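Local coordinates for glycosyltransferase Gtf1 (Streptococcus pneumoniae, PDB 4PQG), which is a glycosyltransferase of the GT-B class that holds uridine-5'-diphosphate in a pocket and also has an extended beta-sheet domain, at residues A[9-14]-A[39-44]; A[27-32]-A[63-68]; A[245-250]-A[281-286]; A[309-314]-A[495-500]. All coordinates share one frame; numbering follows the deposited sequence.

Interaction 1 (A[9-14]-A[39-44]); sequences MTIYNI and LNLSSK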
# COMPACT_ATOMS: atom_id res chain seq x y z
N MET A 9 24.42 -1.42 10.90
CA MET A 9 23.48 -0.46 10.36
C MET A 9 22.15 -1.16 10.08
O MET A 9 22.11 -2.22 9.46
CB MET A 9 24.01 0.18 9.08
CG MET A 9 23.16 1.36 8.61
SD MET A 9 23.32 1.78 6.86
CE MET A 9 22.80 0.22 6.13
N THR A 10 21.06 -0.58 10.59
CA THR A 10 19.72 -1.05 10.25
C THR A 10 18.92 0.11 9.66
O THR A 10 18.99 1.25 10.14
CB THR A 10 18.99 -1.69 11.46
OG1 THR A 10 19.74 -2.81 11.93
CG2 THR A 10 17.60 -2.21 11.07
N ILE A 11 18.21 -0.20 8.58
CA ILE A 11 17.31 0.76 7.96
C ILE A 11 15.88 0.45 8.40
O ILE A 11 15.36 -0.62 8.10
CB ILE A 11 17.47 0.77 6.43
CG1 ILE A 11 18.92 1.12 6.07
CG2 ILE A 11 16.50 1.77 5.80
CD1 ILE A 11 19.33 0.68 4.68
N TYR A 12 15.29 1.37 9.15
CA TYR A 12 13.93 1.23 9.66
C TYR A 12 13.03 2.06 8.77
O TYR A 12 13.30 3.23 8.54
CB TYR A 12 13.82 1.72 11.12
CG TYR A 12 14.67 0.90 12.07
CD1 TYR A 12 14.21 -0.32 12.59
CD2 TYR A 12 15.95 1.33 12.42
CE1 TYR A 12 15.01 -1.08 13.45
CE2 TYR A 12 16.75 0.58 13.28
CZ TYR A 12 16.28 -0.62 13.79
OH TYR A 12 17.10 -1.34 14.61
N ASN A 13 11.97 1.43 8.28
CA ASN A 13 11.01 2.09 7.40
C ASN A 13 9.65 2.07 8.10
O ASN A 13 9.20 1.02 8.56
CB ASN A 13 10.91 1.33 6.09
CG ASN A 13 12.27 1.08 5.44
OD1 ASN A 13 12.61 1.71 4.46
ND2 ASN A 13 13.04 0.12 5.98
N ILE A 14 8.99 3.23 8.12
CA ILE A 14 7.75 3.42 8.89
C ILE A 14 6.55 3.76 7.99
O ILE A 14 6.59 4.71 7.20
CB ILE A 14 7.94 4.49 9.99
CG1 ILE A 14 8.96 3.98 11.03
CG2 ILE A 14 6.63 4.79 10.68
CD1 ILE A 14 9.49 5.03 11.98
N LEU A 39 21.21 -5.78 -1.52
CA LEU A 39 22.38 -5.11 -0.99
C LEU A 39 22.85 -5.72 0.34
O LEU A 39 23.70 -5.14 1.02
CB LEU A 39 22.12 -3.61 -0.83
CG LEU A 39 21.96 -2.77 -2.09
CD1 LEU A 39 21.50 -1.37 -1.72
CD2 LEU A 39 23.24 -2.72 -2.92
N ASN A 40 22.30 -6.88 0.69
CA ASN A 40 22.55 -7.51 1.99
C ASN A 40 22.57 -6.51 3.15
O ASN A 40 23.50 -6.50 3.95
CB ASN A 40 23.86 -8.30 1.96
CG ASN A 40 23.63 -9.77 2.20
OD1 ASN A 40 23.88 -10.28 3.29
ND2 ASN A 40 23.13 -10.46 1.18
N LEU A 41 21.55 -5.67 3.22
CA LEU A 41 21.47 -4.65 4.25
C LEU A 41 20.37 -5.02 5.22
O LEU A 41 19.33 -5.54 4.80
CB LEU A 41 21.21 -3.27 3.65
CG LEU A 41 22.32 -2.65 2.79
CD1 LEU A 41 21.88 -1.28 2.29
CD2 LEU A 41 23.64 -2.54 3.55
N SER A 42 20.59 -4.74 6.50
CA SER A 42 19.59 -5.00 7.52
C SER A 42 18.48 -3.96 7.43
O SER A 42 18.73 -2.75 7.48
CB SER A 42 20.24 -4.99 8.91
OG SER A 42 19.28 -5.30 9.92
N SER A 43 17.25 -4.43 7.28
CA SER A 43 16.10 -3.52 7.22
C SER A 43 14.87 -4.04 7.93
O SER A 43 14.66 -5.25 8.05
CB SER A 43 15.75 -3.20 5.76
OG SER A 43 15.24 -4.35 5.13
N LYS A 44 14.05 -3.10 8.40
CA LYS A 44 12.78 -3.40 9.06
C LYS A 44 11.71 -2.48 8.52
O LYS A 44 11.94 -1.28 8.37
CB LYS A 44 12.89 -3.23 10.58
CG LYS A 44 14.01 -4.05 11.23
CD LYS A 44 13.71 -5.54 11.22
CE LYS A 44 14.77 -6.27 12.05
NZ LYS A 44 14.43 -7.71 12.22

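Interaction 2 (A[27-32]-A[63-68]); sequences YAQAYR and IGFDDN. With UDP (uridine-5'-diphosphate), chain C.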
# COMPACT_ATOMS: atom_id res chain seq x y z
N TYR A 27 3.52 -0.88 -1.99
CA TYR A 27 4.31 -1.57 -3.02
C TYR A 27 5.72 -0.97 -3.15
O TYR A 27 6.70 -1.72 -3.34
CB TYR A 27 3.56 -1.63 -4.36
CG TYR A 27 2.51 -2.70 -4.32
CD1 TYR A 27 2.84 -4.02 -4.61
CD2 TYR A 27 1.19 -2.42 -3.93
CE1 TYR A 27 1.88 -5.02 -4.55
CE2 TYR A 27 0.23 -3.42 -3.87
CZ TYR A 27 0.59 -4.71 -4.17
OH TYR A 27 -0.32 -5.72 -4.12
N ALA A 28 5.82 0.35 -3.06
CA ALA A 28 7.13 1.02 -3.04
C ALA A 28 8.00 0.50 -1.90
O ALA A 28 9.22 0.34 -2.06
CB ALA A 28 6.97 2.53 -2.91
N GLN A 29 7.39 0.28 -0.74
CA GLN A 29 8.11 -0.28 0.40
C GLN A 29 8.58 -1.69 0.08
O GLN A 29 9.70 -2.08 0.45
CB GLN A 29 7.23 -0.31 1.65
CG GLN A 29 6.99 1.02 2.33
CD GLN A 29 6.56 0.82 3.78
OE1 GLN A 29 5.66 0.02 4.07
NE2 GLN A 29 7.22 1.51 4.70
N ALA A 30 7.73 -2.46 -0.59
CA ALA A 30 8.09 -3.80 -0.99
C ALA A 30 9.22 -3.77 -2.02
O ALA A 30 10.15 -4.57 -1.93
CB ALA A 30 6.88 -4.55 -1.53
N TYR A 31 9.16 -2.84 -2.98
CA TYR A 31 10.30 -2.67 -3.89
C TYR A 31 11.59 -2.40 -3.11
O TYR A 31 12.60 -3.06 -3.33
CB TYR A 31 10.05 -1.56 -4.92
CG TYR A 31 9.29 -2.01 -6.15
CD1 TYR A 31 9.93 -2.72 -7.18
CD2 TYR A 31 7.94 -1.70 -6.31
CE1 TYR A 31 9.24 -3.10 -8.33
CE2 TYR A 31 7.23 -2.10 -7.44
CZ TYR A 31 7.88 -2.80 -8.45
OH TYR A 31 7.18 -3.18 -9.58
N ARG A 32 11.53 -1.43 -2.19
CA ARG A 32 12.68 -1.04 -1.36
C ARG A 32 13.25 -2.22 -0.56
O ARG A 32 14.48 -2.37 -0.45
CB ARG A 32 12.30 0.09 -0.41
CG ARG A 32 13.48 0.88 0.17
CD ARG A 32 13.03 1.90 1.20
NE ARG A 32 12.01 2.79 0.64
CZ ARG A 32 10.97 3.27 1.32
NH1 ARG A 32 10.10 4.05 0.71
NH2 ARG A 32 10.79 2.94 2.59
N ILE A 63 2.77 -9.37 -0.27
CA ILE A 63 3.37 -8.28 -1.02
C ILE A 63 4.87 -8.53 -1.21
O ILE A 63 5.56 -7.82 -1.94
CB ILE A 63 3.06 -6.93 -0.30
CG1 ILE A 63 3.02 -5.76 -1.27
CG2 ILE A 63 4.03 -6.65 0.83
CD1 ILE A 63 2.61 -4.48 -0.56
N GLY A 64 5.37 -9.57 -0.54
CA GLY A 64 6.72 -10.02 -0.75
C GLY A 64 7.76 -9.66 0.29
O GLY A 64 8.94 -9.93 0.06
N PHE A 65 7.38 -9.08 1.43
CA PHE A 65 8.35 -8.87 2.52
C PHE A 65 8.74 -10.24 3.11
O PHE A 65 7.90 -11.14 3.18
CB PHE A 65 7.77 -8.02 3.66
CG PHE A 65 7.53 -6.59 3.31
CD1 PHE A 65 8.59 -5.70 3.11
CD2 PHE A 65 6.24 -6.10 3.24
CE1 PHE A 65 8.36 -4.36 2.82
CE2 PHE A 65 5.99 -4.76 2.94
CZ PHE A 65 7.05 -3.89 2.73
N ASP A 66 10.00 -10.42 3.51
CA ASP A 66 10.39 -11.58 4.33
C ASP A 66 9.91 -11.32 5.74
O ASP A 66 9.95 -10.17 6.19
CB ASP A 66 11.91 -11.73 4.38
CG ASP A 66 12.52 -12.05 3.04
OD1 ASP A 66 11.95 -12.84 2.27
OD2 ASP A 66 13.60 -11.51 2.78
N ASP A 67 9.49 -12.37 6.45
CA ASP A 67 9.02 -12.26 7.83
C ASP A 67 10.01 -11.51 8.72
O ASP A 67 9.62 -10.71 9.57
CB ASP A 67 8.73 -13.63 8.44
CG ASP A 67 7.54 -14.33 7.80
OD1 ASP A 67 6.88 -13.75 6.89
OD2 ASP A 67 7.27 -15.47 8.21
N ASN A 68 11.31 -11.74 8.53
CA ASN A 68 12.29 -11.07 9.38
C ASN A 68 12.55 -9.62 8.99
O ASN A 68 13.34 -8.94 9.63
CB ASN A 68 13.60 -11.88 9.48
CG ASN A 68 14.33 -11.96 8.15
OD1 ASN A 68 14.23 -11.07 7.30
ND2 ASN A 68 15.08 -13.04 7.97
N1 UDP C . -1.27 -3.41 -8.01
C2 UDP C . -1.39 -4.81 -7.91
N3 UDP C . -2.47 -5.41 -8.39
C4 UDP C . -3.48 -4.73 -8.96
C5 UDP C . -3.41 -3.34 -9.07
C6 UDP C . -2.27 -2.69 -8.58
O2 UDP C . -0.48 -5.50 -7.39
O4 UDP C . -4.46 -5.37 -9.39
C1' UDP C . -0.04 -2.78 -7.51
C2' UDP C . 0.81 -2.36 -8.70
O2' UDP C . 1.66 -3.41 -9.21
C3' UDP C . 1.63 -1.18 -8.19
C4' UDP C . 0.78 -0.62 -7.06
O4' UDP C . -0.29 -1.55 -6.82
O3' UDP C . 2.88 -1.63 -7.67
C5' UDP C . 0.15 0.73 -7.41
O5' UDP C . 1.17 1.71 -7.42
PA UDP C . 1.02 3.07 -8.27
O1A UDP C . 2.25 3.91 -8.05
O2A UDP C . 0.67 2.66 -9.67
O3A UDP C . -0.35 3.78 -7.79
PB UDP C . -0.80 4.36 -6.36
O1B UDP C . -1.50 5.66 -6.71
O2B UDP C . -1.71 3.29 -5.78
O3B UDP C . 0.47 4.61 -5.58
O HOH W 1 10.20 -7.45 -1.25

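Interaction 3 (A[245-250]-A[281-286]); sequences LAVVVH and DFFIVS. With NAG (2-acetamido-2-deoxy-beta-D-glucopyranose), chain D.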
# COMPACT_ATOMS: atom_id res chain seq x y z
N LEU A 245 17.41 10.60 9.70
CA LEU A 245 16.01 10.64 9.36
C LEU A 245 15.83 11.04 7.89
O LEU A 245 16.28 12.10 7.46
CB LEU A 245 15.26 11.63 10.27
CG LEU A 245 13.77 11.84 9.99
CD1 LEU A 245 12.98 10.56 10.21
CD2 LEU A 245 13.20 12.98 10.81
N ALA A 246 15.17 10.17 7.13
CA ALA A 246 14.79 10.46 5.75
C ALA A 246 13.27 10.44 5.65
O ALA A 246 12.61 9.64 6.33
CB ALA A 246 15.42 9.46 4.80
N VAL A 247 12.72 11.33 4.83
CA VAL A 247 11.27 11.38 4.56
C VAL A 247 11.07 11.13 3.06
O VAL A 247 11.64 11.84 2.22
CB VAL A 247 10.64 12.73 4.96
CG1 VAL A 247 9.22 12.89 4.39
CG2 VAL A 247 10.66 12.90 6.47
N VAL A 248 10.30 10.10 2.74
CA VAL A 248 9.97 9.82 1.35
C VAL A 248 8.70 10.55 0.97
O VAL A 248 7.69 10.46 1.69
CB VAL A 248 9.82 8.32 1.09
CG1 VAL A 248 9.54 8.04 -0.38
CG2 VAL A 248 11.08 7.59 1.50
N VAL A 249 8.77 11.30 -0.13
CA VAL A 249 7.63 12.00 -0.70
C VAL A 249 7.04 11.09 -1.78
O VAL A 249 7.72 10.74 -2.75
CB VAL A 249 8.06 13.36 -1.31
CG1 VAL A 249 6.86 14.11 -1.89
CG2 VAL A 249 8.79 14.21 -0.27
N HIS A 250 5.79 10.67 -1.61
CA HIS A 250 5.21 9.68 -2.52
C HIS A 250 4.35 10.20 -3.64
O HIS A 250 4.49 9.77 -4.81
CB HIS A 250 4.46 8.62 -1.73
CG HIS A 250 5.37 7.70 -0.98
ND1 HIS A 250 6.01 6.68 -1.57
CD2 HIS A 250 5.73 7.67 0.36
CE1 HIS A 250 6.75 6.03 -0.66
NE2 HIS A 250 6.56 6.63 0.53
N ASP A 281 17.25 14.76 7.67
CA ASP A 281 18.57 14.67 7.04
C ASP A 281 18.47 14.78 5.52
O ASP A 281 19.21 15.54 4.91
CB ASP A 281 19.29 13.41 7.48
CG ASP A 281 19.67 13.46 8.94
OD1 ASP A 281 20.54 14.27 9.30
OD2 ASP A 281 19.06 12.72 9.74
N PHE A 282 17.54 14.03 4.91
CA PHE A 282 17.21 14.24 3.49
C PHE A 282 15.80 13.81 3.11
O PHE A 282 15.24 12.91 3.73
CB PHE A 282 18.23 13.58 2.56
CG PHE A 282 18.37 12.09 2.74
CD1 PHE A 282 17.77 11.22 1.84
CD2 PHE A 282 19.17 11.56 3.76
CE1 PHE A 282 17.93 9.85 1.97
CE2 PHE A 282 19.33 10.19 3.90
CZ PHE A 282 18.72 9.33 3.00
N PHE A 283 15.23 14.48 2.12
CA PHE A 283 13.98 14.02 1.51
C PHE A 283 14.30 13.19 0.28
O PHE A 283 15.27 13.46 -0.43
CB PHE A 283 13.11 15.21 1.14
CG PHE A 283 12.62 16.01 2.32
CD1 PHE A 283 11.39 15.71 2.92
CD2 PHE A 283 13.38 17.07 2.83
CE1 PHE A 283 10.95 16.45 4.01
CE2 PHE A 283 12.93 17.81 3.91
CZ PHE A 283 11.71 17.50 4.50
N ILE A 284 13.48 12.16 0.04
CA ILE A 284 13.57 11.34 -1.16
C ILE A 284 12.34 11.59 -2.05
O ILE A 284 11.20 11.54 -1.57
CB ILE A 284 13.66 9.83 -0.82
CG1 ILE A 284 14.78 9.57 0.20
CG2 ILE A 284 13.88 9.00 -2.08
CD1 ILE A 284 14.88 8.11 0.65
N VAL A 285 12.57 11.89 -3.33
CA VAL A 285 11.49 11.98 -4.33
C VAL A 285 11.77 11.04 -5.50
O VAL A 285 12.93 10.69 -5.73
CB VAL A 285 11.28 13.40 -4.89
CG1 VAL A 285 10.90 14.37 -3.79
CG2 VAL A 285 12.52 13.88 -5.64
N SER A 286 10.74 10.67 -6.26
CA SER A 286 10.92 9.68 -7.32
C SER A 286 11.45 10.20 -8.67
O SER A 286 11.97 9.42 -9.45
CB SER A 286 9.63 8.91 -7.56
OG SER A 286 9.31 8.11 -6.43
C1 NAG D . 1.71 6.89 -4.74
C2 NAG D . 1.59 7.88 -5.89
C3 NAG D . 2.28 7.04 -6.98
C4 NAG D . 3.64 6.51 -6.51
C5 NAG D . 3.53 5.84 -5.11
C6 NAG D . 4.82 5.21 -4.60
C7 NAG D . -0.23 9.26 -6.76
C8 NAG D . -1.68 9.28 -7.12
N2 NAG D . 0.22 8.11 -6.29
O1 NAG D . 0.66 6.69 -3.84
O3 NAG D . 2.38 7.74 -8.21
O4 NAG D . 4.08 5.56 -7.45
O5 NAG D . 3.02 6.85 -4.24
O6 NAG D . 5.72 6.26 -4.35
O7 NAG D . 0.48 10.28 -6.89
O HOH W 2 7.95 11.18 -5.45
O HOH W 3 6.64 8.42 -5.77

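Interaction 4 (A[309-314]-A[495-500]); sequences VTIPVG and KEILEK. With NAG (2-acetamido-2-deoxy-beta-D-glucopyranose), chain D.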
# COMPACT_ATOMS: atom_id res chain seq x y z
N VAL A 309 17.04 14.12 -2.48
CA VAL A 309 17.66 13.17 -3.39
C VAL A 309 16.58 12.49 -4.23
O VAL A 309 15.48 12.24 -3.74
CB VAL A 309 18.56 12.14 -2.64
CG1 VAL A 309 17.80 11.35 -1.60
CG2 VAL A 309 19.24 11.17 -3.61
N THR A 310 16.90 12.22 -5.50
CA THR A 310 15.99 11.53 -6.39
C THR A 310 16.30 10.04 -6.42
O THR A 310 17.36 9.63 -6.88
CB THR A 310 16.05 12.10 -7.81
OG1 THR A 310 15.66 13.48 -7.79
CG2 THR A 310 15.13 11.31 -8.75
N ILE A 311 15.38 9.23 -5.90
CA ILE A 311 15.51 7.78 -5.98
C ILE A 311 14.15 7.22 -6.34
O ILE A 311 13.20 7.34 -5.55
CB ILE A 311 15.98 7.15 -4.66
CG1 ILE A 311 17.17 7.91 -4.05
CG2 ILE A 311 16.32 5.68 -4.87
CD1 ILE A 311 17.44 7.54 -2.61
N PRO A 312 14.02 6.64 -7.55
CA PRO A 312 12.77 6.04 -7.99
C PRO A 312 12.29 5.01 -6.96
O PRO A 312 13.10 4.24 -6.46
CB PRO A 312 13.17 5.33 -9.27
CG PRO A 312 14.27 6.16 -9.82
CD PRO A 312 15.05 6.63 -8.62
N VAL A 313 10.98 5.01 -6.67
CA VAL A 313 10.37 4.10 -5.71
C VAL A 313 10.26 2.68 -6.27
O VAL A 313 9.98 1.73 -5.54
CB VAL A 313 8.96 4.57 -5.23
CG1 VAL A 313 9.08 5.81 -4.35
CG2 VAL A 313 8.01 4.81 -6.39
N GLY A 314 10.48 2.53 -7.57
CA GLY A 314 10.44 1.20 -8.17
C GLY A 314 11.56 1.04 -9.17
O GLY A 314 12.15 2.02 -9.62
N LYS A 495 19.53 -2.90 -11.56
CA LYS A 495 20.98 -2.69 -11.49
C LYS A 495 21.36 -1.23 -11.19
O LYS A 495 22.13 -0.97 -10.27
CB LYS A 495 21.70 -3.24 -12.72
CG LYS A 495 21.59 -4.76 -12.78
CD LYS A 495 22.44 -5.39 -13.87
CE LYS A 495 22.20 -6.89 -13.89
NZ LYS A 495 22.76 -7.53 -15.11
N GLU A 496 20.78 -0.29 -11.94
CA GLU A 496 20.99 1.15 -11.67
C GLU A 496 20.53 1.56 -10.26
O GLU A 496 21.23 2.31 -9.56
CB GLU A 496 20.26 2.03 -12.69
CG GLU A 496 20.63 1.84 -14.16
CD GLU A 496 19.57 2.40 -15.11
OE1 GLU A 496 19.59 3.63 -15.39
OE2 GLU A 496 18.70 1.61 -15.58
N ILE A 497 19.35 1.09 -9.84
CA ILE A 497 18.75 1.55 -8.57
C ILE A 497 19.56 1.13 -7.33
O ILE A 497 19.67 1.90 -6.38
CB ILE A 497 17.26 1.16 -8.44
CG1 ILE A 497 16.48 2.20 -7.65
CG2 ILE A 497 17.10 -0.20 -7.77
CD1 ILE A 497 16.48 3.58 -8.27
N LEU A 498 20.13 -0.08 -7.38
CA LEU A 498 20.99 -0.61 -6.33
C LEU A 498 22.15 0.32 -6.03
O LEU A 498 22.50 0.54 -4.87
CB LEU A 498 21.53 -1.99 -6.72
CG LEU A 498 20.49 -3.10 -6.83
CD1 LEU A 498 21.04 -4.32 -7.57
CD2 LEU A 498 19.98 -3.50 -5.46
N GLU A 499 22.74 0.87 -7.10
CA GLU A 499 23.85 1.81 -6.98
C GLU A 499 23.40 3.12 -6.36
O GLU A 499 24.17 3.74 -5.62
CB GLU A 499 24.48 2.07 -8.36
CG GLU A 499 25.38 0.93 -8.83
CD GLU A 499 26.51 0.64 -7.85
OE1 GLU A 499 27.20 1.60 -7.43
OE2 GLU A 499 26.69 -0.54 -7.49
N LYS A 500 22.18 3.54 -6.65
CA LYS A 500 21.65 4.76 -6.05
C LYS A 500 21.47 4.57 -4.55
O LYS A 500 21.82 5.44 -3.76
CB LYS A 500 20.34 5.20 -6.71
CG LYS A 500 20.47 5.49 -8.20
CD LYS A 500 19.22 6.15 -8.78
CE LYS A 500 19.24 6.11 -10.30
NZ LYS A 500 20.33 6.94 -10.88
C1 NAG D . 1.71 6.89 -4.74
C2 NAG D . 1.59 7.88 -5.89
C3 NAG D . 2.28 7.04 -6.98
C4 NAG D . 3.64 6.51 -6.51
C5 NAG D . 3.53 5.84 -5.11
C6 NAG D . 4.82 5.21 -4.60
C7 NAG D . -0.23 9.26 -6.76
C8 NAG D . -1.68 9.28 -7.12
N2 NAG D . 0.22 8.11 -6.29
O1 NAG D . 0.66 6.69 -3.84
O3 NAG D . 2.38 7.74 -8.21
O4 NAG D . 4.08 5.56 -7.45
O5 NAG D . 3.02 6.85 -4.24
O6 NAG D . 5.72 6.26 -4.35
O7 NAG D . 0.48 10.28 -6.89

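Interaction 1 (A[9-14]-A[39-44])
K44 and Y12, paired in register on adjacent parallel strands, illustrate how one residue can serve a sheet with both its backbone and its side chain. The lysine starts beside the tyrosine ring: CB lies 3.8 Å from Y12 CD1, and the next carbon runs on along the same ring, K44 CG being 3.8 Å from Y12 CE1 and 4.0 Å from T10 CG2. That methyl in turn covers one face of the Y12 ring toward its rim. A bend at chi2 (-70°) then swings the rest of the chain away from strand 10-14, and the ammonium NZ ends on the carbonyl of N68. N13 N meets K44 O at 2.7 Å, nearly along the C=O axis, while N13 ND2 reaches K44 O at 3.0 Å from above the carbonyl plane, on a straight bond. Two donors thus grip one oxygen, and the amide, bound through ND2 here and through OD1 to R32, is held against rotation. I11 completes the ladder, its N bonded to S42 O and its O to K44 N. The hydroxyls of T10 and S42 share a hydrogen bond. The two strands belong to a beta-alpha-beta unit: F36 of the connecting helix 24-38 packs on I11 and S43, V505 of helix 494-508 touches M9, I11 and L41, and strand 223-226 flanks strand 10-15 on its other edge.

Interaction 2 (A[27-32]-A[63-68])
Between I63 and the ribose of UDP, the ring of Y27 is covered on both faces, a compact example of an aromatic wall in a nucleotide site. UDP C1' lies 3.7 Å above the plane, over the ring centre; on the opposite face I63 CG1 makes a CH-pi contact, 3.9 Å from the centroid and shifted toward the rim, with Y27 CE1 its nearest atom. I63 turns this branch to the ring by setting CG1 roughly anti to its backbone N (chi1 -152°). The phenol OH is hydrogen-bonded to H392; UDP O2, 3.3 Å from Y27 OH, is its nearest ligand atom but makes no hydrogen bond with it.

One turn along the helix, A30 CB sits 3.6 Å from I63 O and also touches I63 CG1. F65 follows, with Q29 CB at its edge and in its plane, 3.7 Å from F65 CZ. A water joins the two backbones, donating to A30 O and to G64 O. G64 itself, with positive phi, closes helix 56-63 in a Schellman motif and so steers the chain from I63 round to F65. Further out, Q29 spends its amide on D227 and N15, and F45 meets the ring of F65. With helix 24-38 giving Y27 from one side, and R336, K341, L416 and E420 binding UDP from the other, this is the interdomain cleft typical of a GT-B glycosyltransferase.

Interaction 3 (A[245-250]-A[281-286])
I284 and V249, with L245 close behind, have the most surface buried between segments 245-250 and 281-286, neighbours in the parallel, Rossmann-like sheet of one half of the GT-B fold. The backbone of I284 works both ways: its N donates to V247 O, and its O receives V249 N at 2.8 Å on an almost straight bond. Its side chain reaches across the seam because CG1 stands anti to the carbonyl carbon and the chain stays extended (chi2 176°), setting I284 CD1 3.9 Å from V248 CG2. The same tip approaches A246 CB, a methyl that lies over a face of the F282 ring in a CH-pi contact, 3.9 Å from the centroid. V249 lies alongside V285, both pointing the same way, with V249 CB 3.9 Å from V285 CG1.

At the other end the backbone of L245 and the carboxylate of D281 make a polar finish. D281 OD2 takes L245 N at 2.7 Å through its anti lone pair, while L245 O receives D281 N and a weak bond from F282 N. Past the strand ends a water links H250 O, S286 OG and NAG O6. V248 CG1 covers one face of the H250 ring and D227 holds NE2; H250 ND1 and NAG O6 share a nearly straight hydrogen bond of 2.8 Å, the oxygen at the ring edge and in its plane.

Interaction 4 (A[309-314]-A[495-500])
The side chain of I497 turns away from a fully staggered form (chi1 -148°) and folds again at chi2 (61°), placing CD1 against P312; chi1 of I311 (-46°, measured to CG1) leaves CG2 anti to the backbone N, facing the same methyl. As in many GT-B enzymes, the last helix of the chain returns to pack on the N-terminal Rossmann-like domain. Helix 494-508 here meets the chain just past strand 308-310, the edge strand of the seven-stranded parallel sheet.

I497 passes alongside the proline ring in the opposite sense, with P312 CD only 3.4 Å from I497 CD1, tighter than ordinary van der Waals contact, and P312 CG 3.7 Å from that methyl. The I311 side chain crosses that of I497 at about a right angle, with I311 CG2 4.0 Å from I497 CD1. One turn on, K500 adds its aliphatic chain: K500 CD lies 4.2 Å from P312 CD, and CB comes near I311 CG2. No hydrogen bond crosses between the segments; the contact is apolar, carbon against carbon.

Neighbours extend the contact. V35 of helix 24-38 also touches I497, W501 and T504 of the C-terminal helix cover I311, and F414 packs on P312. Next in the chain, V313 turns from the helix toward NAG, with V313 CG1 and V313 CG2 each 3.4 Å from NAG O6.

How the interactions relate
Interactions 1, 3 and 4 all reach one parallel sheet, yet their chemistry follows their place in it. Interaction 3 is the most buried, a strand pair joined by backbone bonds and aliphatic and aromatic side chains; interaction 1 repeats the ladder in a partly buried setting, with hydroxyls and a lysine added. Interactions 2 and 4, also partly buried, have no direct hydrogen bond across their segments and rest on apolar contacts, interaction 2 adding a water bridge and a CH-pi contact. Interaction 2 borrows helix 24-38 from the unit of interaction 1, to which R32 ties it through N13. Neighbouring strands join interactions 3 and 4, which both touch NAG; interaction 2 faces UDP and also reaches NAG through A28.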